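Local structure of antitoxin HipB (Escherichia coli, 4Z5H) at residues 17-22 with 42-47. The protein neutralizes the toxin HipA as the antitoxin of a type II system and, as a homodimer, binds and bends operator DNA to repress the hipBA promoter. The protein carries 1 engineered substitution. Numbering follows the deposited sequence.
Sequences LVRQQN and NFENNP. With nucleotides of chain B; nucleotides of chain C.
A single buried ion pair, R19 with E44, makes up the whole contact between 17-22 and 42-47, and its arginine also holds the DNA backbone. The two residues lie near the ends of the helix-turn-helix motif of this Cro/C1-type repressor, R19 on helix 8-21 and E44 on helix 37-45. The guanidinium presents its NE side to the carboxylate: NE reaches E44 OE2 at 2.7 Å along an almost straight bond of 173°, and NH1 reaches E44 OE1 at 2.9 Å. Both oxygens accept through their syn lone pairs, and the two planes are nearly coplanar, 23° apart. Glutamate suits this place because its chain, extended beyond CG, carries both oxygens across to the other helix. Arginine suits its own because three nitrogens let one side chain serve several partners. R19 leaves its helix extended and then turns about its CG-CD bond (chi3 77°), which brings the NE edge to E44 while NH2 remains for the nucleic acid. That NH2 donates to OP1 of DT2 of chain B at 2.9 Å and also to the backbone oxygen of W24, while Q26 NE2 hydrogen-bonds to E44 OE1. With partners on NE, NH1 and NH2, the guanidinium should have little freedom to rotate, and E44 probably offsets part of its charge while positioning it for the phosphate. Short asparagine side chains line the phosphates farther along 42-47: N45 ND2 makes a weak hydrogen bond to OP2 of DA3 of chain B, and N46 ND2 lies 3.3 Å from OP1 of DA12 of chain C. Within 17-22, the short amide of N22 can turn back to a carbonyl four residues earlier: ND2 donates to V18 O at 2.9 Å, from the opposite face of that carbonyl to N22 N.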
ATOM      1  N   LEU A  17     -13.443  -2.906   6.731  1.00 13.89           N
ATOM      2  CA  LEU A  17     -13.852  -3.590   7.934  1.00 13.67           C
ATOM      3  C   LEU A  17     -13.483  -2.775   9.163  1.00 16.26           C
ATOM      4  O   LEU A  17     -14.283  -2.626  10.047  1.00 15.49           O
ATOM      5  CB  LEU A  17     -13.239  -4.979   7.994  1.00 18.19           C
ATOM      6  CG  LEU A  17     -13.638  -5.878   9.165  1.00 27.44           C
ATOM      7  CD1 LEU A  17     -15.144  -6.037   9.267  1.00 23.53           C
ATOM      8  CD2 LEU A  17     -12.967  -7.237   9.050  1.00 31.25           C
ATOM      9  N   VAL A  18     -12.286  -2.205   9.170  1.00 14.53           N
ATOM     10  CA  VAL A  18     -11.873  -1.349  10.253  1.00 15.01           C
ATOM     11  C   VAL A  18     -12.778  -0.121  10.346  1.00 14.72           C
ATOM     12  O   VAL A  18     -13.170   0.267  11.431  1.00 15.00           O
ATOM     13  CB  VAL A  18     -10.391  -0.918  10.140  1.00 13.67           C
ATOM     14  CG1 VAL A  18     -10.064   0.109  11.198  1.00 12.62           C
ATOM     15  CG2 VAL A  18      -9.460  -2.113  10.252  1.00 10.77           C
ATOM     16  N   ARG A  19     -13.111   0.470   9.211  1.00 10.13           N
ATOM     17  CA  ARG A  19     -13.970   1.626   9.239  1.00 11.10           C
ATOM     18  C   ARG A  19     -15.338   1.270   9.831  1.00 14.74           C
ATOM     19  O   ARG A  19     -15.802   1.923  10.719  1.00 12.93           O
ATOM     20  CB  ARG A  19     -14.157   2.181   7.837  1.00 12.01           C
ATOM     21  CG  ARG A  19     -15.226   3.238   7.732  1.00 13.19           C
ATOM     22  CD  ARG A  19     -15.311   3.845   6.359  1.00 11.39           C
ATOM     23  NE  ARG A  19     -15.972   3.017   5.373  1.00 11.73           N
ATOM     24  CZ  ARG A  19     -17.279   2.820   5.281  1.00 16.27           C
ATOM     25  NH1 ARG A  19     -17.752   2.075   4.312  1.00 12.17           N
ATOM     26  NH2 ARG A  19     -18.111   3.393   6.130  1.00 13.02           N
ATOM     27  N   GLN A  20     -15.924   0.194   9.350  1.00 14.33           N
ATOM     28  CA  GLN A  20     -17.218  -0.243   9.822  1.00 18.82           C
ATOM     29  C   GLN A  20     -17.212  -0.645  11.308  1.00 19.95           C
ATOM     30  O   GLN A  20     -18.107  -0.307  12.027  1.00 23.38           O
ATOM     31  CB  GLN A  20     -17.739  -1.353   8.941  1.00 16.72           C
ATOM     32  CG  GLN A  20     -18.163  -0.892   7.565  1.00 17.10           C
ATOM     33  CD  GLN A  20     -18.677  -2.019   6.703  1.00 24.36           C
ATOM     34  OE1 GLN A  20     -18.316  -3.161   6.890  1.00 22.75           O
ATOM     35  NE2 GLN A  20     -19.532  -1.691   5.766  1.00 27.12           N
ATOM     36  N   GLN A  21     -16.169  -1.328  11.747  1.00 18.24           N
ATOM     37  CA  GLN A  21     -16.026  -1.779  13.128  1.00 21.08           C
ATOM     38  C   GLN A  21     -15.990  -0.610  14.087  1.00 21.88           C
ATOM     39  O   GLN A  21     -16.479  -0.696  15.174  1.00 23.60           O
ATOM     40  CB  GLN A  21     -14.765  -2.616  13.316  1.00 20.69           C
ATOM     41  CG  GLN A  21     -14.960  -4.083  13.022  1.00 28.06           C
ATOM     42  CD  GLN A  21     -13.663  -4.872  12.940  1.00 35.38           C
ATOM     43  OE1 GLN A  21     -12.569  -4.319  12.905  1.00 31.98           O
ATOM     44  NE2 GLN A  21     -13.796  -6.178  12.905  1.00 36.97           N
ATOM     45  N   ASN A  22     -15.393   0.480  13.648  1.00 18.79           N
ATOM     46  CA  ASN A  22     -15.311   1.686  14.418  1.00 20.09           C
ATOM     47  C   ASN A  22     -16.511   2.614  14.250  1.00 21.57           C
ATOM     48  O   ASN A  22     -16.567   3.650  14.864  1.00 21.97           O
ATOM     49  CB  ASN A  22     -14.007   2.418  14.099  1.00 21.58           C
ATOM     50  CG  ASN A  22     -12.816   1.774  14.758  1.00 24.85           C
ATOM     51  OD1 ASN A  22     -12.545   2.014  15.911  1.00 33.90           O
ATOM     52  ND2 ASN A  22     -12.141   0.921  14.045  1.00 23.26           N
ATOM     53  N   ASN A  42     -14.462   4.758  -4.051  1.00 11.92           N
ATOM     54  CA  ASN A  42     -13.714   4.123  -5.118  1.00 14.40           C
ATOM     55  C   ASN A  42     -12.637   3.186  -4.566  1.00 12.83           C
ATOM     56  O   ASN A  42     -12.450   2.133  -5.101  1.00 12.95           O
ATOM     57  CB  ASN A  42     -13.116   5.125  -6.107  1.00 17.68           C
ATOM     58  CG  ASN A  42     -12.453   4.452  -7.305  1.00 21.35           C
ATOM     59  OD1 ASN A  42     -13.110   4.024  -8.225  1.00 25.00           O
ATOM     60  ND2 ASN A  42     -11.147   4.342  -7.268  1.00 20.17           N
ATOM     61  N   PHE A  43     -11.962   3.581  -3.490  1.00 11.08           N
ATOM     62  CA  PHE A  43     -10.940   2.743  -2.899  1.00 11.82           C
ATOM     63  C   PHE A  43     -11.531   1.432  -2.379  1.00 12.61           C
ATOM     64  O   PHE A  43     -11.014   0.389  -2.659  1.00 12.51           O
ATOM     65  CB  PHE A  43     -10.218   3.470  -1.755  1.00 10.25           C
ATOM     66  CG  PHE A  43      -9.421   2.563  -0.845  1.00 12.74           C
ATOM     67  CD1 PHE A  43      -8.279   1.936  -1.294  1.00 14.24           C
ATOM     68  CD2 PHE A  43      -9.846   2.301   0.432  1.00 11.22           C
ATOM     69  CE1 PHE A  43      -7.565   1.096  -0.459  1.00 17.76           C
ATOM     70  CE2 PHE A  43      -9.137   1.477   1.273  1.00 12.08           C
ATOM     71  CZ  PHE A  43      -7.994   0.870   0.832  1.00 12.05           C
ATOM     72  N   GLU A  44     -12.614   1.527  -1.626  1.00 12.54           N
ATOM     73  CA  GLU A  44     -13.234   0.362  -1.016  1.00 13.65           C
ATOM     74  C   GLU A  44     -13.744  -0.634  -2.068  1.00 13.18           C
ATOM     75  O   GLU A  44     -13.631  -1.813  -1.901  1.00 13.29           O
ATOM     76  CB  GLU A  44     -14.321   0.776  -0.020  1.00 11.75           C
ATOM     77  CG  GLU A  44     -13.768   1.446   1.230  1.00 11.80           C
ATOM     78  CD  GLU A  44     -14.795   1.669   2.337  1.00 16.39           C
ATOM     79  OE1 GLU A  44     -15.992   1.551   2.086  1.00 13.50           O
ATOM     80  OE2 GLU A  44     -14.378   1.950   3.455  1.00 11.45           O
ATOM     81  N   ASN A  45     -14.302  -0.122  -3.145  1.00 11.65           N
ATOM     82  CA  ASN A  45     -14.899  -0.956  -4.165  1.00 16.12           C
ATOM     83  C   ASN A  45     -14.060  -1.280  -5.386  1.00 16.26           C
ATOM     84  O   ASN A  45     -14.224  -2.304  -5.984  1.00 18.09           O
ATOM     85  CB  ASN A  45     -16.253  -0.384  -4.563  1.00 16.67           C
ATOM     86  CG  ASN A  45     -17.189  -0.336  -3.397  1.00 20.81           C
ATOM     87  OD1 ASN A  45     -17.608  -1.364  -2.911  1.00 20.09           O
ATOM     88  ND2 ASN A  45     -17.463   0.849  -2.904  1.00 16.77           N
ATOM     89  N   ASN A  46     -13.183  -0.372  -5.741  1.00 13.36           N
ATOM     90  CA  ASN A  46     -12.408  -0.489  -6.932  1.00 15.70           C
ATOM     91  C   ASN A  46     -10.932  -0.124  -6.666  1.00 15.30           C
ATOM     92  O   ASN A  46     -10.410   0.771  -7.279  1.00 14.11           O
ATOM     93  CB  ASN A  46     -13.036   0.445  -7.952  1.00 19.73           C
ATOM     94  CG  ASN A  46     -12.530   0.219  -9.344  1.00 29.06           C
ATOM     95  OD1 ASN A  46     -12.255  -0.894  -9.733  1.00 33.78           O
ATOM     96  ND2 ASN A  46     -12.401   1.284 -10.099  1.00 31.03           N
ATOM     97  N   PRO A  47     -10.286  -0.843  -5.754  1.00 13.65           N
ATOM     98  CA  PRO A  47      -8.966  -0.444  -5.236  1.00 13.05           C
ATOM     99  C   PRO A  47      -7.742  -0.538  -6.170  1.00 13.75           C
ATOM    100  O   PRO A  47      -6.743   0.080  -5.898  1.00 13.87           O
ATOM    101  CB  PRO A  47      -8.767  -1.359  -4.043  1.00 11.53           C
ATOM    102  CG  PRO A  47      -9.533  -2.559  -4.381  1.00 12.54           C
ATOM    103  CD  PRO A  47     -10.740  -2.084  -5.120  1.00 12.17           C
TER
ATOM    104  P    DT B   2     -21.287   4.975   4.891  1.00 13.45           P
ATOM    105  OP1  DT B   2     -20.934   3.690   5.438  1.00 13.92           O
ATOM    106  OP2  DT B   2     -20.390   6.093   5.064  1.00 13.95           O
ATOM    107  O5'  DT B   2     -21.539   4.841   3.338  1.00 14.60           O
ATOM    108  C5'  DT B   2     -22.446   3.874   2.812  1.00 16.12           C
ATOM    109  C4'  DT B   2     -22.585   4.037   1.317  1.00 14.66           C
ATOM    110  O4'  DT B   2     -23.370   5.210   1.011  1.00 16.74           O
ATOM    111  C3'  DT B   2     -21.276   4.183   0.536  1.00 14.82           C
ATOM    112  O3'  DT B   2     -21.412   3.436  -0.666  1.00 17.11           O
ATOM    113  C2'  DT B   2     -21.259   5.649   0.160  1.00 14.73           C
ATOM    114  C1'  DT B   2     -22.743   5.901  -0.042  1.00 16.95           C
ATOM    115  N1   DT B   2     -23.191   7.301  -0.008  1.00 16.56           N
ATOM    116  C2   DT B   2     -24.278   7.657  -0.775  1.00 15.64           C
ATOM    117  O2   DT B   2     -24.888   6.872  -1.472  1.00 13.61           O
ATOM    118  N3   DT B   2     -24.617   8.981  -0.702  1.00 13.66           N
ATOM    119  C4   DT B   2     -24.002   9.959   0.049  1.00 16.57           C
ATOM    120  O4   DT B   2     -24.423  11.103   0.016  1.00 16.17           O
ATOM    121  C5   DT B   2     -22.857   9.521   0.812  1.00 13.63           C
ATOM    122  C7   DT B   2     -22.128  10.513   1.662  1.00 13.29           C
ATOM    123  C6   DT B   2     -22.520   8.229   0.754  1.00 16.20           C
ATOM    124  P    DA B   3     -20.305   2.454  -1.169  1.00 13.92           P
ATOM    125  OP1  DA B   3     -20.369   1.262  -0.370  1.00 14.59           O
ATOM    126  OP2  DA B   3     -19.052   3.180  -1.263  1.00 14.57           O
ATOM    127  O5'  DA B   3     -20.808   2.130  -2.629  1.00 12.48           O
ATOM    128  C5'  DA B   3     -22.131   1.619  -2.847  1.00 17.18           C
ATOM    129  C4'  DA B   3     -22.787   2.267  -4.044  1.00 16.11           C
ATOM    130  O4'  DA B   3     -23.119   3.645  -3.768  1.00 15.93           O
ATOM    131  C3'  DA B   3     -21.974   2.271  -5.338  1.00 17.28           C
ATOM    132  O3'  DA B   3     -22.858   1.894  -6.387  1.00 19.79           O
ATOM    133  C2'  DA B   3     -21.508   3.707  -5.456  1.00 18.50           C
ATOM    134  C1'  DA B   3     -22.636   4.473  -4.795  1.00 16.16           C
ATOM    135  N9   DA B   3     -22.254   5.744  -4.193  1.00 16.66           N
ATOM    136  C8   DA B   3     -21.163   6.007  -3.410  1.00 15.80           C
ATOM    137  N7   DA B   3     -21.092   7.250  -3.005  1.00 18.51           N
ATOM    138  C5   DA B   3     -22.226   7.840  -3.538  1.00 17.45           C
ATOM    139  C6   DA B   3     -22.735   9.150  -3.472  1.00 18.61           C
ATOM    140  N6   DA B   3     -22.144  10.144  -2.812  1.00 13.74           N
ATOM    141  N1   DA B   3     -23.881   9.408  -4.133  1.00 17.71           N
ATOM    142  C2   DA B   3     -24.476   8.415  -4.794  1.00 17.04           C
ATOM    143  N3   DA B   3     -24.091   7.153  -4.943  1.00 17.30           N
ATOM    144  C4   DA B   3     -22.949   6.925  -4.276  1.00 17.73           C
TER
ATOM    145  P    DA C  12      -9.921   4.494 -11.572  1.00 28.90           P
ATOM    146  OP1  DA C  12      -9.929   3.442 -10.556  1.00 38.24           O
ATOM    147  OP2  DA C  12     -11.183   5.074 -12.034  1.00 30.86           O
ATOM    148  O5'  DA C  12      -8.986   5.642 -11.012  1.00 30.17           O
ATOM    149  C5'  DA C  12      -7.569   5.456 -10.925  1.00 26.10           C
ATOM    150  C4'  DA C  12      -6.951   6.575 -10.125  1.00 22.72           C
ATOM    151  O4'  DA C  12      -6.879   7.759 -10.940  1.00 23.64           O
ATOM    152  C3'  DA C  12      -7.744   6.984  -8.894  1.00 21.92           C
ATOM    153  O3'  DA C  12      -6.862   7.537  -7.930  1.00 18.56           O
ATOM    154  C2'  DA C  12      -8.676   8.052  -9.431  1.00 20.75           C
ATOM    155  C1'  DA C  12      -7.857   8.701 -10.537  1.00 26.77           C
ATOM    156  N9   DA C  12      -8.630   9.053 -11.721  1.00 27.88           N
ATOM    157  C8   DA C  12      -9.652   8.355 -12.311  1.00 30.48           C
ATOM    158  N7   DA C  12     -10.119   8.918 -13.396  1.00 28.59           N
ATOM    159  C5   DA C  12      -9.343  10.058 -13.538  1.00 27.45           C
ATOM    160  C6   DA C  12      -9.337  11.081 -14.495  1.00 27.14           C
ATOM    161  N6   DA C  12     -10.169  11.124 -15.536  1.00 26.60           N
ATOM    162  N1   DA C  12      -8.437  12.075 -14.343  1.00 30.54           N
ATOM    163  C2   DA C  12      -7.596  12.025 -13.305  1.00 30.30           C
ATOM    164  N3   DA C  12      -7.503  11.117 -12.341  1.00 21.60           N
ATOM    165  C4   DA C  12      -8.415  10.148 -12.519  1.00 27.79           C
TER